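Local coordinates for transcription termination factor NusA (Planctomyces limnophilus, PDB 4MTN), which probably takes part in both transcription termination and antitermination, binding the RNA polymerase core enzyme and nascent RNA, at residues E67-R70 with D71-G74; I93-A96 with E97-T100; Q324-V327 with A328-I332. All coordinates share one frame; numbering follows the deposited sequence.

Interaction 1. Residues E67-R70 with D71-G74; sequences EIDR and DELG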
loop_
_atom_site.group_PDB
_atom_site.type_symbol
_atom_site.label_atom_id
_atom_site.label_comp_id
_atom_site.label_asym_id
_atom_site.label_seq_id
_atom_site.Cartn_x
_atom_site.Cartn_y
_atom_site.Cartn_z
ATOM N N GLU A 67 -37.255 25.964 -22.100
ATOM C CA GLU A 67 -37.344 26.834 -20.935
ATOM C C GLU A 67 -38.648 26.620 -20.176
ATOM O O GLU A 67 -39.618 26.095 -20.723
ATOM C CB GLU A 67 -37.223 28.301 -21.353
ATOM C CG GLU A 67 -35.802 28.768 -21.616
ATOM C CD GLU A 67 -35.004 28.949 -20.340
ATOM O OE1 GLU A 67 -34.806 30.110 -19.925
ATOM O OE2 GLU A 67 -34.567 27.936 -19.755
ATOM N N ILE A 68 -38.664 27.027 -18.911
ATOM C CA ILE A 68 -39.859 26.908 -18.084
ATOM C C ILE A 68 -40.444 28.288 -17.795
ATOM O O ILE A 68 -39.722 29.287 -17.784
ATOM C CB ILE A 68 -39.567 26.178 -16.756
ATOM C CG1 ILE A 68 -38.646 27.014 -15.865
ATOM C CG2 ILE A 68 -38.955 24.811 -17.023
ATOM C CD1 ILE A 68 -38.464 26.442 -14.476
ATOM N N ASP A 69 -41.756 28.335 -17.584
ATOM C CA ASP A 69 -42.460 29.591 -17.337
ATOM C C ASP A 69 -41.908 30.330 -16.124
ATOM O O ASP A 69 -41.464 29.712 -15.158
ATOM C CB ASP A 69 -43.957 29.334 -17.146
ATOM C CG ASP A 69 -44.658 28.974 -18.441
ATOM O OD1 ASP A 69 -44.224 29.456 -19.508
ATOM O OD2 ASP A 69 -45.645 28.209 -18.391
ATOM N N ARG A 70 -41.934 31.659 -16.189
ATOM C CA ARG A 70 -41.478 32.499 -15.086
ATOM C C ARG A 70 -42.305 32.244 -13.831
ATOM O O ARG A 70 -41.806 32.358 -12.712
ATOM C CB ARG A 70 -41.552 33.977 -15.471
ATOM C CG ARG A 70 -40.727 34.345 -16.692
ATOM C CD ARG A 70 -39.240 34.209 -16.413
ATOM N NE ARG A 70 -38.435 34.579 -17.573
ATOM C CZ ARG A 70 -38.083 35.826 -17.870
ATOM N NH1 ARG A 70 -38.467 36.829 -17.092
ATOM N NH2 ARG A 70 -37.349 36.071 -18.947
ATOM N N ASP A 71 -43.576 31.908 -14.036
ATOM C CA ASP A 71 -44.484 31.582 -12.944
ATOM C C ASP A 71 -43.962 30.421 -12.105
ATOM O O ASP A 71 -43.634 30.590 -10.930
ATOM C CB ASP A 71 -45.871 31.247 -13.493
ATOM C CG ASP A 71 -46.374 32.288 -14.472
ATOM O OD1 ASP A 71 -47.085 33.220 -14.037
ATOM O OD2 ASP A 71 -46.057 32.178 -15.674
ATOM N N GLU A 72 -43.884 29.244 -12.719
ATOM C CA GLU A 72 -43.441 28.038 -12.028
ATOM C C GLU A 72 -41.982 28.130 -11.588
ATOM O O GLU A 72 -41.580 27.493 -10.614
ATOM C CB GLU A 72 -43.644 26.811 -12.921
ATOM C CG GLU A 72 -43.028 26.938 -14.305
ATOM C CD GLU A 72 -43.338 25.749 -15.191
ATOM O OE1 GLU A 72 -44.014 24.813 -14.716
ATOM O OE2 GLU A 72 -42.906 25.752 -16.363
ATOM N N LEU A 73 -41.191 28.920 -12.308
ATOM C CA LEU A 73 -39.798 29.141 -11.940
ATOM C C LEU A 73 -39.716 29.947 -10.648
ATOM O O LEU A 73 -38.826 29.732 -9.825
ATOM C CB LEU A 73 -39.046 29.857 -13.065
ATOM C CG LEU A 73 -37.592 30.254 -12.796
ATOM C CD1 LEU A 73 -36.759 29.042 -12.407
ATOM C CD2 LEU A 73 -36.995 30.950 -14.008
ATOM N N GLY A 74 -40.654 30.872 -10.477
ATOM C CA GLY A 74 -40.729 31.671 -9.270
ATOM C C GLY A 74 -41.063 30.827 -8.055
ATOM O O GLY A 74 -40.559 31.073 -6.959
#
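Ile68 lays its CD1 methyl against Leu73, 3.7 Å from Leu73 CD1 and equally near the CB of that residue, the two side chains crossing at about a right angle. With Asp69 at the N-cap of the helix, Ile68 and Leu73 lie just before the cap and four residues beyond it, the spacing of a hydrophobic staple. Glu72 adds a polar contact at the same helix start. Its CG sits between the backbone N and the carbonyl carbon (chi1 53°) and the chain then extends, which folds the carboxylate back over the cap: Glu72 OE2 accepts from Asp69 N at 3.1 Å through its anti lone pair. This is one half of a capping box; the reciprocal bond is missing, since the Asp69 side chain makes no capping bond. The Asp69 backbone is also used at its other end, its carbonyl O taking Leu73 N at 3.0 Å. Asp69 OD2 stands 4.2 Å from Glu72 OE2, a like-charge approach that may raise the proton affinity of either carboxylate. An alanine at Glu72 lacks the carboxylate, and Asp69 N would probably be left without this acceptor and the first turn less firmly fixed. Around this turn, Ile68 packs on Val61 and Thr63 of strand 59-63 and on Phe42 of helix 23-42, while Glu72 touches His41 and Phe42 of that same helix.

Interaction 2. Residues I93-A96 with E97-T100; sequences IREA and ERDT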
loop_
_atom_site.group_PDB
_atom_site.type_symbol
_atom_site.label_atom_id
_atom_site.label_comp_id
_atom_site.label_asym_id
_atom_site.label_seq_id
_atom_site.Cartn_x
_atom_site.Cartn_y
_atom_site.Cartn_z
ATOM N N ILE A 93 -24.469 21.924 -1.102
ATOM C CA ILE A 93 -23.232 22.689 -1.214
ATOM C C ILE A 93 -22.053 21.902 -0.645
ATOM O O ILE A 93 -20.981 21.850 -1.248
ATOM C CB ILE A 93 -23.339 24.047 -0.494
ATOM C CG1 ILE A 93 -24.441 24.901 -1.124
ATOM C CG2 ILE A 93 -22.013 24.787 -0.549
ATOM C CD1 ILE A 93 -24.596 26.266 -0.489
ATOM N N ARG A 94 -22.261 21.288 0.517
ATOM C CA ARG A 94 -21.243 20.443 1.131
ATOM C C ARG A 94 -20.974 19.215 0.269
ATOM O O ARG A 94 -19.857 18.698 0.234
ATOM C CB ARG A 94 -21.669 20.017 2.539
ATOM C CG ARG A 94 -21.657 21.140 3.564
ATOM C CD ARG A 94 -20.258 21.708 3.745
ATOM N NE ARG A 94 -20.226 22.784 4.733
ATOM C CZ ARG A 94 -19.140 23.487 5.037
ATOM N NH1 ARG A 94 -17.990 23.232 4.430
ATOM N NH2 ARG A 94 -19.206 24.448 5.949
ATOM N N GLU A 95 -22.009 18.753 -0.424
ATOM C CA GLU A 95 -21.882 17.624 -1.334
ATOM C C GLU A 95 -21.035 18.017 -2.538
ATOM O O GLU A 95 -20.265 17.211 -3.060
ATOM C CB GLU A 95 -23.262 17.138 -1.779
ATOM C CG GLU A 95 -23.272 15.768 -2.431
ATOM C CD GLU A 95 -24.667 15.175 -2.507
ATOM O OE1 GLU A 95 -25.619 15.831 -2.033
ATOM O OE2 GLU A 95 -24.811 14.054 -3.038
ATOM N N ALA A 96 -21.180 19.267 -2.969
ATOM C CA ALA A 96 -20.389 19.801 -4.072
ATOM C C ALA A 96 -18.936 19.981 -3.650
ATOM O O ALA A 96 -18.018 19.690 -4.416
ATOM C CB ALA A 96 -20.971 21.121 -4.553
ATOM N N GLU A 97 -18.740 20.463 -2.426
ATOM C CA GLU A 97 -17.403 20.646 -1.870
ATOM C C GLU A 97 -16.673 19.313 -1.761
ATOM O O GLU A 97 -15.490 19.211 -2.087
ATOM C CB GLU A 97 -17.481 21.317 -0.497
ATOM C CG GLU A 97 -16.128 21.582 0.145
ATOM C CD GLU A 97 -16.246 22.028 1.591
ATOM O OE1 GLU A 97 -17.274 21.720 2.228
ATOM O OE2 GLU A 97 -15.309 22.687 2.090
ATOM N N ARG A 98 -17.390 18.293 -1.302
ATOM C CA ARG A 98 -16.830 16.954 -1.167
ATOM C C ARG A 98 -16.433 16.385 -2.529
ATOM O O ARG A 98 -15.383 15.757 -2.667
ATOM C CB ARG A 98 -17.830 16.033 -0.458
ATOM C CG ARG A 98 -17.518 14.549 -0.561
ATOM C CD ARG A 98 -18.444 13.858 -1.548
ATOM N NE ARG A 98 -19.775 13.647 -0.986
ATOM C CZ ARG A 98 -20.808 13.170 -1.670
ATOM N NH1 ARG A 98 -20.673 12.858 -2.951
ATOM N NH2 ARG A 98 -21.981 13.007 -1.072
ATOM N N ASP A 99 -17.274 16.617 -3.533
ATOM C CA ASP A 99 -16.998 16.163 -4.893
ATOM C C ASP A 99 -15.758 16.845 -5.468
ATOM O O ASP A 99 -14.969 16.219 -6.178
ATOM C CB ASP A 99 -18.205 16.423 -5.799
ATOM C CG ASP A 99 -19.334 15.435 -5.567
ATOM O OD1 ASP A 99 -19.254 14.653 -4.596
ATOM O OD2 ASP A 99 -20.304 15.444 -6.354
ATOM N N THR A 100 -15.592 18.125 -5.155
ATOM C CA THR A 100 -14.450 18.893 -5.639
ATOM C C THR A 100 -13.155 18.450 -4.965
ATOM O O THR A 100 -12.149 18.203 -5.632
ATOM C CB THR A 100 -14.646 20.402 -5.405
ATOM O OG1 THR A 100 -15.829 20.844 -6.082
ATOM C CG2 THR A 100 -13.449 21.183 -5.926
#
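Glu95 covers Arg98 with a methylene rather than with its charged tip: Glu95 CG lies over one face of the guanidinium, toward the rim, 3.3 Å from Arg98 NH2. The carboxylate stands further off, and Glu95 OE2 to Arg98 NH2 is a long salt bridge of 3.6 Å, with the two planes turned 48° apart. Arg98 reaches this position by bending at chi2 and chi3, which turns its end back along the helix and also puts NH1 2.8 Å from Asp99 OD1, a salt bridge whose hydrogen bond is weak. Glu95, Arg98 and Asp99 thus form a small charge network, from which Arg98 NE makes a further weak bond to Gly164 O, in the S1 region.

The second pair, Arg94 with Glu97, has the same three-residue spacing but a cleaner geometry. The side chains run alongside each other, and Arg94 NH1 donates to Glu97 OE1 at 2.8 Å with an N-H...O angle of 154°. The oxygen lies at the guanidinium edge, in its plane, and is met on its syn side.

Within the same stretch of helix, Ala96 O receives both Thr100 N and Thr100 OG1, each at 3.0 Å and from opposite faces of the carbonyl plane. Ala96 contacts Ile25 and Thr100 contacts Glu28, both of helix 23-42. Two acid-base pairs three residues apart, with the adjacent Arg98-Asp99 pair and the regular backbone bonds, probably help to stabilise helix 87-105, and the Arg98 bond ties it, weakly, to the S1 region.

Interaction 3. Residues Q324-V327 with A328-I332; sequences QAVV and AYSQI
Ser330 and Val326 meet through a doubly used carbonyl: Val326 O accepts Ser330 N at 3.0 Å and Ser330 OG at 2.6 Å. The two donors come from opposite faces of the carbonyl plane, tilted 27° and 34° from it, so they share the oxygen without competing for one site. The hydroxyl gets there because OG lies beside the backbone N and anti to the carbonyl carbon (chi1 -60°), which turns it back along the helix.

Ala325 O is engaged differently. It takes Tyr329 N at 3.0 Å, the donor lying above the carbonyl plane, and the same oxygen sits over one face of the Tyr329 ring, 3.1 Å from Tyr329 CG. At the far end of that ring the hydroxyl is satisfied elsewhere, hydrogen-bonded to Ser350 O. Gln324 O is filled by Ala328 N at 2.9 Å.

Beyond these bonds the spacing shortens: Gln331 N donates to Ala328 O and Ile332 N to Tyr329 O, each at 3.3 Å and each three residues back.

One face of this turn lies against two helices. Ala325 and Val326 touch Val344, and Tyr329 and Ser330 touch Ala340, both on helix 337-345; Tyr329 also packs on Leu354 of helix 351-355. A serine hydroxyl returned to the carbonyl four residues earlier is a familiar feature of helices, and here it falls on helix 316-330, whose last turn belongs to the helix-hairpin-helix region.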
loop_
_atom_site.group_PDB
_atom_site.type_symbol
_atom_site.label_atom_id
_atom_site.label_comp_id
_atom_site.label_asym_id
_atom_site.label_seq_id
_atom_site.Cartn_x
_atom_site.Cartn_y
_atom_site.Cartn_z
ATOM N N GLN A 324 16.832 -36.001 3.213
ATOM C CA GLN A 324 15.654 -36.264 4.032
ATOM C C GLN A 324 14.363 -36.042 3.252
ATOM O O GLN A 324 13.362 -36.716 3.492
ATOM C CB GLN A 324 15.665 -35.384 5.283
ATOM C CG GLN A 324 16.825 -35.665 6.223
ATOM C CD GLN A 324 16.836 -34.743 7.427
ATOM O OE1 GLN A 324 15.893 -33.983 7.649
ATOM N NE2 GLN A 324 17.907 -34.805 8.210
ATOM N N ALA A 325 14.390 -35.097 2.317
ATOM C CA ALA A 325 13.207 -34.762 1.531
ATOM C C ALA A 325 12.798 -35.908 0.608
ATOM O O ALA A 325 11.610 -36.127 0.369
ATOM C CB ALA A 325 13.448 -33.496 0.727
ATOM N N VAL A 326 13.784 -36.637 0.093
ATOM C CA VAL A 326 13.515 -37.780 -0.774
ATOM C C VAL A 326 12.888 -38.926 0.016
ATOM O O VAL A 326 11.904 -39.528 -0.419
ATOM C CB VAL A 326 14.798 -38.281 -1.467
ATOM C CG1 VAL A 326 14.504 -39.519 -2.301
ATOM C CG2 VAL A 326 15.397 -37.186 -2.330
ATOM N N VAL A 327 13.460 -39.218 1.179
ATOM C CA VAL A 327 12.954 -40.279 2.044
ATOM C C VAL A 327 11.555 -39.940 2.555
ATOM O O VAL A 327 10.688 -40.810 2.648
ATOM C CB VAL A 327 13.894 -40.525 3.243
ATOM C CG1 VAL A 327 13.374 -41.665 4.107
ATOM C CG2 VAL A 327 15.302 -40.825 2.756
ATOM N N ALA A 328 11.339 -38.668 2.874
ATOM C CA ALA A 328 10.050 -38.212 3.377
ATOM C C ALA A 328 8.965 -38.318 2.310
ATOM O O ALA A 328 7.863 -38.795 2.581
ATOM C CB ALA A 328 10.156 -36.781 3.883
ATOM N N TYR A 329 9.284 -37.874 1.098
ATOM C CA TYR A 329 8.325 -37.897 -0.003
ATOM C C TYR A 329 8.013 -39.320 -0.456
ATOM O O TYR A 329 6.927 -39.591 -0.965
ATOM C CB TYR A 329 8.848 -37.077 -1.186
ATOM C CG TYR A 329 8.826 -35.582 -0.962
ATOM C CD1 TYR A 329 8.046 -35.020 0.041
ATOM C CD2 TYR A 329 9.582 -34.730 -1.757
ATOM C CE1 TYR A 329 8.022 -33.654 0.247
ATOM C CE2 TYR A 329 9.565 -33.362 -1.557
ATOM C CZ TYR A 329 8.783 -32.830 -0.555
ATOM O OH TYR A 329 8.763 -31.469 -0.355
ATOM N N SER A 330 8.970 -40.223 -0.264
ATOM C CA SER A 330 8.803 -41.615 -0.671
ATOM C C SER A 330 7.793 -42.349 0.209
ATOM O O SER A 330 7.240 -43.375 -0.191
ATOM C CB SER A 330 10.146 -42.344 -0.642
ATOM O OG SER A 330 11.072 -41.734 -1.522
ATOM N N GLN A 331 7.561 -41.822 1.408
ATOM C CA GLN A 331 6.586 -42.398 2.328
ATOM C C GLN A 331 5.180 -42.337 1.743
ATOM O O GLN A 331 4.365 -43.234 1.963
ATOM C CB GLN A 331 6.621 -41.677 3.676
ATOM C CG GLN A 331 7.819 -42.022 4.543
ATOM C CD GLN A 331 7.765 -41.342 5.896
ATOM O OE1 GLN A 331 7.263 -40.225 6.022
ATOM N NE2 GLN A 331 8.279 -42.015 6.919
ATOM N N ILE A 332 4.905 -41.271 1.000
ATOM C CA ILE A 332 3.612 -41.104 0.352
ATOM C C ILE A 332 3.425 -42.124 -0.763
ATOM O O ILE A 332 4.222 -42.178 -1.701
ATOM C CB ILE A 332 3.453 -39.688 -0.236
ATOM C CG1 ILE A 332 3.625 -38.631 0.856
ATOM C CG2 ILE A 332 2.100 -39.543 -0.917
ATOM C CD1 ILE A 332 3.556 -37.209 0.343
#

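How the interactions relate
The three contacts follow one another along the chain, each local: at a helix start, within a helix, and at the end of helix 316-330 with the turn after it. Interactions 1 and 2 both belong to the NusA N-terminal domain: 67-74 opens helix 70-78, and 93-100 lies on the next helix, 87-105. Their centres are 27 Å apart and their nearest atoms about 17 Å, but both touch helix 23-42, which links them indirectly. Interaction 3 is centred 65 Å from interaction 2 and 87 Å from interaction 1. The S1 and KH regions intervene in sequence, so interactions 1 and 3 lie far out on opposite sides of an elongated, multidomain RNA-binding protein, with interaction 2 between.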